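Local coordinates for type II restriction enzyme AgeI (Thalassobius gelatinovorus, PDB 5DWA), which recognises the double-stranded DNA sequence 5'-ACCGGT-3' and cleaves it after the first A, leaving fragments with terminal 5'-phosphates, at residues Val161-Val175 and Met185-Val199. Residues are numbered along the deposited sequence; the frame is centred on the assembly and turned at random.
With nucleotides of chain C; nucleotides of chain D.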
loop_
_atom_site.group_PDB
_atom_site.type_symbol
_atom_site.label_atom_id
_atom_site.label_comp_id
_atom_site.label_asym_id
_atom_site.label_seq_id
_atom_site.Cartn_x
_atom_site.Cartn_y
_atom_site.Cartn_z
ATOM N N VAL A 161 -6.805 -20.842 19.257
ATOM C CA VAL A 161 -6.104 -19.651 18.775
ATOM C C VAL A 161 -5.656 -18.753 19.924
ATOM O O VAL A 161 -6.429 -18.472 20.846
ATOM C CB VAL A 161 -6.975 -18.821 17.818
ATOM C CG1 VAL A 161 -6.126 -17.757 17.120
ATOM C CG2 VAL A 161 -7.630 -19.712 16.795
ATOM N N VAL A 162 -4.410 -18.290 19.861
ATOM C CA VAL A 162 -3.851 -17.458 20.918
ATOM C C VAL A 162 -3.333 -16.125 20.386
ATOM O O VAL A 162 -2.950 -15.247 21.160
ATOM C CB VAL A 162 -2.698 -18.168 21.646
ATOM C CG1 VAL A 162 -3.210 -19.373 22.429
ATOM C CG2 VAL A 162 -1.634 -18.596 20.646
ATOM N N GLY A 163 -3.287 -15.993 19.062
ATOM C CA GLY A 163 -2.880 -14.736 18.468
ATOM C C GLY A 163 -2.554 -14.845 16.997
ATOM O O GLY A 163 -2.941 -15.798 16.327
ATOM N N GLY A 164 -1.848 -13.845 16.483
ATOM C CA GLY A 164 -1.509 -13.856 15.079
ATOM C C GLY A 164 -0.271 -13.058 14.800
ATOM O O GLY A 164 0.210 -12.279 15.629
ATOM N N ILE A 165 0.284 -13.298 13.613
ATOM C CA ILE A 165 1.481 -12.618 13.116
ATOM C C ILE A 165 1.137 -11.701 11.939
ATOM O O ILE A 165 0.453 -12.125 11.006
ATOM C CB ILE A 165 2.558 -13.630 12.670
ATOM C CG1 ILE A 165 2.892 -14.594 13.814
ATOM C CG2 ILE A 165 3.808 -12.904 12.190
ATOM C CD1 ILE A 165 3.911 -15.649 13.430
ATOM N N HIS A 166 1.586 -10.443 12.013
ATOM C CA HIS A 166 1.601 -9.530 10.889
ATOM C C HIS A 166 2.953 -9.686 10.240
ATOM O O HIS A 166 3.961 -9.268 10.814
ATOM C CB HIS A 166 1.369 -8.110 11.384
ATOM C CG HIS A 166 0.144 -7.996 12.223
ATOM N ND1 HIS A 166 -1.082 -7.657 11.696
ATOM C CD2 HIS A 166 -0.064 -8.243 13.540
ATOM C CE1 HIS A 166 -1.989 -7.680 12.657
ATOM N NE2 HIS A 166 -1.399 -8.045 13.782
ATOM N N ALA A 167 2.976 -10.328 9.074
ATOM C CA ALA A 167 4.220 -10.676 8.405
ATOM C C ALA A 167 4.450 -9.699 7.272
ATOM O O ALA A 167 3.586 -9.526 6.415
ATOM C CB ALA A 167 4.171 -12.104 7.880
ATOM N N LYS A 168 5.588 -9.017 7.294
ATOM C CA LYS A 168 5.884 -8.042 6.252
ATOM C C LYS A 168 7.331 -8.164 5.850
ATOM O O LYS A 168 8.216 -8.081 6.692
ATOM C CB LYS A 168 5.616 -6.605 6.717
ATOM C CG LYS A 168 4.335 -6.412 7.503
ATOM C CD LYS A 168 3.943 -4.955 7.550
ATOM C CE LYS A 168 3.270 -4.521 6.254
ATOM N NZ LYS A 168 1.923 -5.143 6.089
ATOM N N VAL A 169 7.581 -8.358 4.567
ATOM C CA VAL A 169 8.955 -8.293 4.089
ATOM C C VAL A 169 9.535 -6.908 4.366
ATOM O O VAL A 169 10.648 -6.779 4.876
ATOM C CB VAL A 169 9.042 -8.592 2.596
ATOM C CG1 VAL A 169 10.424 -8.200 2.043
ATOM C CG2 VAL A 169 8.724 -10.059 2.332
ATOM N N SER A 170 8.744 -5.885 4.067
ATOM C CA SER A 170 9.179 -4.502 4.207
ATOM C C SER A 170 8.057 -3.710 4.838
ATOM O O SER A 170 6.888 -4.021 4.640
ATOM C CB SER A 170 9.566 -3.909 2.847
ATOM O OG SER A 170 8.539 -4.107 1.883
ATOM N N LEU A 171 8.414 -2.670 5.585
ATOM C CA LEU A 171 7.427 -1.942 6.376
ATOM C C LEU A 171 6.808 -0.773 5.618
ATOM O O LEU A 171 5.582 -0.638 5.601
ATOM C CB LEU A 171 8.063 -1.458 7.678
ATOM C CG LEU A 171 8.583 -2.563 8.598
ATOM C CD1 LEU A 171 9.134 -1.974 9.894
ATOM C CD2 LEU A 171 7.484 -3.600 8.893
ATOM N N ALA A 172 7.654 0.048 4.981
ATOM C CA ALA A 172 7.220 1.297 4.336
ATOM C C ALA A 172 6.197 1.984 5.230
ATOM O O ALA A 172 6.425 2.100 6.429
ATOM C CB ALA A 172 6.653 1.039 2.940
ATOM N N GLU A 173 5.071 2.427 4.685
ATOM C CA GLU A 173 3.996 2.859 5.576
ATOM C C GLU A 173 2.885 1.827 5.574
ATOM O O GLU A 173 1.826 2.023 6.170
ATOM C CB GLU A 173 3.450 4.231 5.180
ATOM C CG GLU A 173 4.345 5.394 5.591
ATOM C CD GLU A 173 4.641 5.426 7.081
ATOM O OE1 GLU A 173 3.811 4.959 7.895
ATOM O OE2 GLU A 173 5.725 5.920 7.441
ATOM N N ARG A 174 3.147 0.713 4.907
ATOM C CA ARG A 174 2.168 -0.356 4.816
ATOM C C ARG A 174 1.959 -1.040 6.164
ATOM O O ARG A 174 0.920 -1.649 6.395
ATOM C CB ARG A 174 2.602 -1.359 3.752
ATOM C CG ARG A 174 2.333 -0.862 2.345
ATOM C CD ARG A 174 2.883 -1.805 1.303
ATOM N NE ARG A 174 4.323 -1.660 1.148
ATOM C CZ ARG A 174 5.230 -2.434 1.731
ATOM N NH1 ARG A 174 4.857 -3.464 2.489
ATOM N NH2 ARG A 174 6.520 -2.196 1.535
ATOM N N VAL A 175 2.915 -0.901 7.074
ATOM C CA VAL A 175 2.760 -1.496 8.391
ATOM C C VAL A 175 1.629 -0.786 9.153
ATOM O O VAL A 175 1.025 -1.355 10.065
ATOM C CB VAL A 175 4.092 -1.469 9.184
ATOM C CG1 VAL A 175 4.529 -0.036 9.464
ATOM C CG2 VAL A 175 3.960 -2.260 10.491
ATOM N N MET A 185 -6.767 -7.002 18.120
ATOM C CA MET A 185 -6.312 -8.284 18.637
ATOM C C MET A 185 -5.804 -8.206 20.078
ATOM O O MET A 185 -6.174 -9.030 20.912
ATOM C CB MET A 185 -5.216 -8.849 17.736
ATOM C CG MET A 185 -5.710 -9.223 16.359
ATOM S SD MET A 185 -4.374 -9.589 15.199
ATOM C CE MET A 185 -3.636 -10.999 16.019
ATOM N N MET A 186 -4.953 -7.230 20.368
ATOM C CA MET A 186 -4.380 -7.101 21.702
ATOM C C MET A 186 -5.480 -6.775 22.706
ATOM O O MET A 186 -5.446 -7.243 23.842
ATOM C CB MET A 186 -3.277 -6.030 21.713
ATOM C CG MET A 186 -2.103 -6.352 20.781
ATOM S SD MET A 186 -0.844 -5.068 20.685
ATOM C CE MET A 186 -0.060 -5.267 22.280
ATOM N N GLY A 187 -6.466 -5.997 22.264
ATOM C CA GLY A 187 -7.615 -5.673 23.099
ATOM C C GLY A 187 -8.439 -6.896 23.461
ATOM O O GLY A 187 -9.106 -6.917 24.499
ATOM N N GLU A 188 -8.407 -7.912 22.608
ATOM C CA GLU A 188 -9.127 -9.156 22.868
ATOM C C GLU A 188 -8.217 -10.209 23.485
ATOM O O GLU A 188 -8.517 -11.404 23.448
ATOM C CB GLU A 188 -9.764 -9.691 21.580
ATOM C CG GLU A 188 -10.773 -8.739 20.944
ATOM C CD GLU A 188 -11.926 -8.379 21.872
ATOM O OE1 GLU A 188 -12.266 -9.187 22.762
ATOM O OE2 GLU A 188 -12.500 -7.282 21.707
ATOM N N GLY A 189 -7.102 -9.761 24.052
ATOM C CA GLY A 189 -6.200 -10.653 24.756
ATOM C C GLY A 189 -5.432 -11.609 23.864
ATOM O O GLY A 189 -4.987 -12.660 24.317
ATOM N N LEU A 190 -5.270 -11.245 22.596
ATOM C CA LEU A 190 -4.500 -12.072 21.677
ATOM C C LEU A 190 -3.080 -11.540 21.494
ATOM O O LEU A 190 -2.848 -10.334 21.570
ATOM C CB LEU A 190 -5.195 -12.141 20.317
ATOM C CG LEU A 190 -6.572 -12.807 20.277
ATOM C CD1 LEU A 190 -7.329 -12.387 19.028
ATOM C CD2 LEU A 190 -6.432 -14.322 20.316
ATOM N N LEU A 191 -2.131 -12.437 21.258
ATOM C CA LEU A 191 -0.800 -12.000 20.848
ATOM C C LEU A 191 -0.887 -11.425 19.440
ATOM O O LEU A 191 -1.554 -11.989 18.572
ATOM C CB LEU A 191 0.199 -13.156 20.896
ATOM C CG LEU A 191 0.599 -13.662 22.281
ATOM C CD1 LEU A 191 1.571 -14.814 22.154
ATOM C CD2 LEU A 191 1.205 -12.531 23.087
ATOM N N SER A 192 -0.229 -10.291 19.228
ATOM C CA SER A 192 -0.182 -9.681 17.903
ATOM C C SER A 192 1.260 -9.317 17.578
ATOM O O SER A 192 1.764 -8.280 18.009
ATOM C CB SER A 192 -1.083 -8.450 17.838
ATOM O OG SER A 192 -1.033 -7.848 16.555
ATOM N N VAL A 193 1.925 -10.187 16.825
ATOM C CA VAL A 193 3.357 -10.052 16.595
ATOM C C VAL A 193 3.619 -9.465 15.218
ATOM O O VAL A 193 2.971 -9.845 14.248
ATOM C CB VAL A 193 4.051 -11.420 16.736
ATOM C CG1 VAL A 193 5.538 -11.323 16.453
ATOM C CG2 VAL A 193 3.814 -11.986 18.148
ATOM N N LEU A 194 4.548 -8.511 15.149
ATOM C CA LEU A 194 5.067 -8.029 13.875
ATOM C C LEU A 194 6.354 -8.782 13.552
ATOM O O LEU A 194 7.348 -8.638 14.258
ATOM C CB LEU A 194 5.330 -6.518 13.942
ATOM C CG LEU A 194 5.852 -5.875 12.657
ATOM C CD1 LEU A 194 4.821 -5.996 11.548
ATOM C CD2 LEU A 194 6.214 -4.409 12.906
ATOM N N SER A 195 6.320 -9.586 12.494
ATOM C CA SER A 195 7.502 -10.297 12.030
ATOM C C SER A 195 7.901 -9.701 10.700
ATOM O O SER A 195 7.062 -9.560 9.813
ATOM C CB SER A 195 7.230 -11.797 11.893
ATOM O OG SER A 195 6.845 -12.343 13.143
ATOM N N THR A 196 9.166 -9.322 10.557
ATOM C CA THR A 196 9.553 -8.620 9.363
ATOM C C THR A 196 10.968 -8.938 8.942
ATOM O O THR A 196 11.813 -9.258 9.769
ATOM C CB THR A 196 9.380 -7.091 9.565
ATOM O OG1 THR A 196 9.611 -6.414 8.323
ATOM C CG2 THR A 196 10.314 -6.547 10.674
ATOM N N LEU A 197 11.209 -8.866 7.640
ATOM C CA LEU A 197 12.571 -8.911 7.131
ATOM C C LEU A 197 13.178 -7.510 7.126
ATOM O O LEU A 197 14.380 -7.359 6.869
ATOM C CB LEU A 197 12.604 -9.511 5.726
ATOM C CG LEU A 197 12.148 -10.967 5.662
ATOM C CD1 LEU A 197 12.247 -11.461 4.242
ATOM C CD2 LEU A 197 12.985 -11.818 6.596
ATOM N N ASP A 198 12.346 -6.502 7.395
ATOM C CA ASP A 198 12.768 -5.092 7.444
ATOM C C ASP A 198 13.650 -4.763 6.241
ATOM O O ASP A 198 14.757 -4.243 6.391
ATOM C CB ASP A 198 13.501 -4.788 8.759
ATOM C CG ASP A 198 13.730 -3.284 8.984
ATOM O OD1 ASP A 198 13.029 -2.456 8.363
ATOM O OD2 ASP A 198 14.606 -2.935 9.804
ATOM N N VAL A 199 13.166 -5.109 5.055
ATOM C CA VAL A 199 13.895 -4.821 3.825
ATOM C C VAL A 199 13.721 -3.370 3.403
ATOM O O VAL A 199 12.594 -2.897 3.231
ATOM C CB VAL A 199 13.436 -5.720 2.663
ATOM C CG1 VAL A 199 14.043 -5.234 1.328
ATOM C CG2 VAL A 199 13.809 -7.166 2.920
ATOM P P DC C 6 3.873 -7.268 1.482
ATOM O OP1 DC C 6 4.734 -8.102 2.304
ATOM O OP2 DC C 6 3.099 -6.141 2.029
ATOM O "O5'" DC C 6 4.797 -6.690 0.316
ATOM C "C5'" DC C 6 5.532 -7.574 -0.478
ATOM C "C4'" DC C 6 6.198 -6.803 -1.591
ATOM O "O4'" DC C 6 5.202 -6.116 -2.376
ATOM C "C3'" DC C 6 7.201 -5.751 -1.151
ATOM O "O3'" DC C 6 8.280 -5.794 -2.039
ATOM C "C2'" DC C 6 6.423 -4.434 -1.284
ATOM C "C1'" DC C 6 5.492 -4.732 -2.451
ATOM N N1 DC C 6 4.195 -4.031 -2.382
ATOM C C2 DC C 6 3.763 -3.223 -3.440
ATOM O O2 DC C 6 4.498 -3.046 -4.419
ATOM N N3 DC C 6 2.548 -2.629 -3.350
ATOM C C4 DC C 6 1.776 -2.846 -2.290
ATOM N N4 DC C 6 0.592 -2.234 -2.245
ATOM C C5 DC C 6 2.185 -3.691 -1.226
ATOM C C6 DC C 6 3.382 -4.262 -1.312
ATOM P P DG C 7 9.770 -5.446 -1.565
ATOM O OP1 DG C 7 10.613 -6.605 -1.927
ATOM O OP2 DG C 7 9.791 -4.914 -0.195
ATOM O "O5'" DG C 7 10.177 -4.235 -2.521
ATOM C "C5'" DG C 7 10.126 -4.367 -3.921
ATOM C "C4'" DG C 7 10.356 -3.007 -4.562
ATOM O "O4'" DG C 7 9.162 -2.197 -4.426
ATOM C "C3'" DG C 7 11.470 -2.190 -3.927
ATOM O "O3'" DG C 7 12.062 -1.406 -4.922
ATOM C "C2'" DG C 7 10.718 -1.321 -2.912
ATOM C "C1'" DG C 7 9.445 -1.014 -3.677
ATOM N N9 DG C 7 8.285 -0.793 -2.837
ATOM C C8 DG C 7 8.178 -0.993 -1.479
ATOM N N7 DG C 7 6.975 -0.776 -1.027
ATOM C C5 DG C 7 6.237 -0.451 -2.155
ATOM C C6 DG C 7 4.870 -0.123 -2.292
ATOM O O6 DG C 7 4.002 -0.070 -1.410
ATOM N N1 DG C 7 4.531 0.137 -3.610
ATOM C C2 DG C 7 5.401 0.092 -4.670
ATOM N N2 DG C 7 4.887 0.369 -5.871
ATOM N N3 DG C 7 6.683 -0.208 -4.556
ATOM C C4 DG C 7 7.030 -0.469 -3.277
ATOM P P DA D 4 3.615 9.407 5.521
ATOM O OP1 DA D 4 2.948 10.735 5.514
ATOM O OP2 DA D 4 3.377 8.459 6.632
ATOM O "O5'" DA D 4 3.275 8.658 4.151
ATOM C "C5'" DA D 4 3.098 9.418 2.977
ATOM C "C4'" DA D 4 3.067 8.530 1.754
ATOM O "O4'" DA D 4 4.408 8.123 1.408
ATOM C "C3'" DA D 4 2.265 7.234 1.898
ATOM O "O3'" DA D 4 1.563 7.025 0.718
ATOM C "C2'" DA D 4 3.353 6.176 2.035
ATOM C "C1'" DA D 4 4.365 6.764 1.078
ATOM N N9 DA D 4 5.693 6.210 1.185
ATOM C C8 DA D 4 6.187 5.410 2.173
ATOM N N7 DA D 4 7.437 5.065 1.993
ATOM C C5 DA D 4 7.778 5.690 0.797
ATOM C C6 DA D 4 8.962 5.714 0.038
ATOM N N6 DA D 4 10.080 5.082 0.393
ATOM N N1 DA D 4 8.954 6.430 -1.102
ATOM C C2 DA D 4 7.837 7.066 -1.463
ATOM N N3 DA D 4 6.668 7.113 -0.836
ATOM C C4 DA D 4 6.710 6.396 0.295
HETATM O O HOH W 1 -3.284 -15.106 23.865
HETATM O O HOH W 2 11.381 -2.331 6.188
#
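With its CG turned back beside the backbone N (chi1 -53°), His166 meets Ser192, whose OG stands anti to its own N (chi1 180°). His166 NE2 and Ser192 OG come within 2.8 Å at the ring edge, a weak, bent hydrogen bond in which either could be the donor. The Met185 side chain runs against that of His166 and brings SD to the imidazole obliquely, 3.6 Å from His166 NE2; its bent end lays Met185 CE 3.4 Å from Gly164 N, on the face where a CB at Gly164 would come tight against that methyl. Firmer partners lie outside: Asp178 takes His166 ND1 and Lys168 NZ, and Ser182 bonds Ser192 OG.

Behind these side chains, strands 161-168 and 191-196 run parallel, joined by backbone bonds from Leu191 N to Val162 O through to Leu197 N on Lys168 O. That last carbonyl also accepts from Thr196 OG1 at 2.7 Å, while Thr196 OG1 receives Asp198 N at 2.9 Å, an ST turn. Farther on, Val169 CG1 lies 3.6 Å from Val199 CG2, the two side by side, and Val199 N bonds Val169 O. Past this point Ser170 OG donates to OP2 of DG7 of chain C at 2.6 Å, and Arg174 NH2, also bonded to Ser170 OG, donates to N7 of DG7. Helix 178-187 makes this a beta-alpha-beta crossover in the mixed-sheet core of a PD-(D/E)XK nuclease; a DNA-contacting loop follows its first strand.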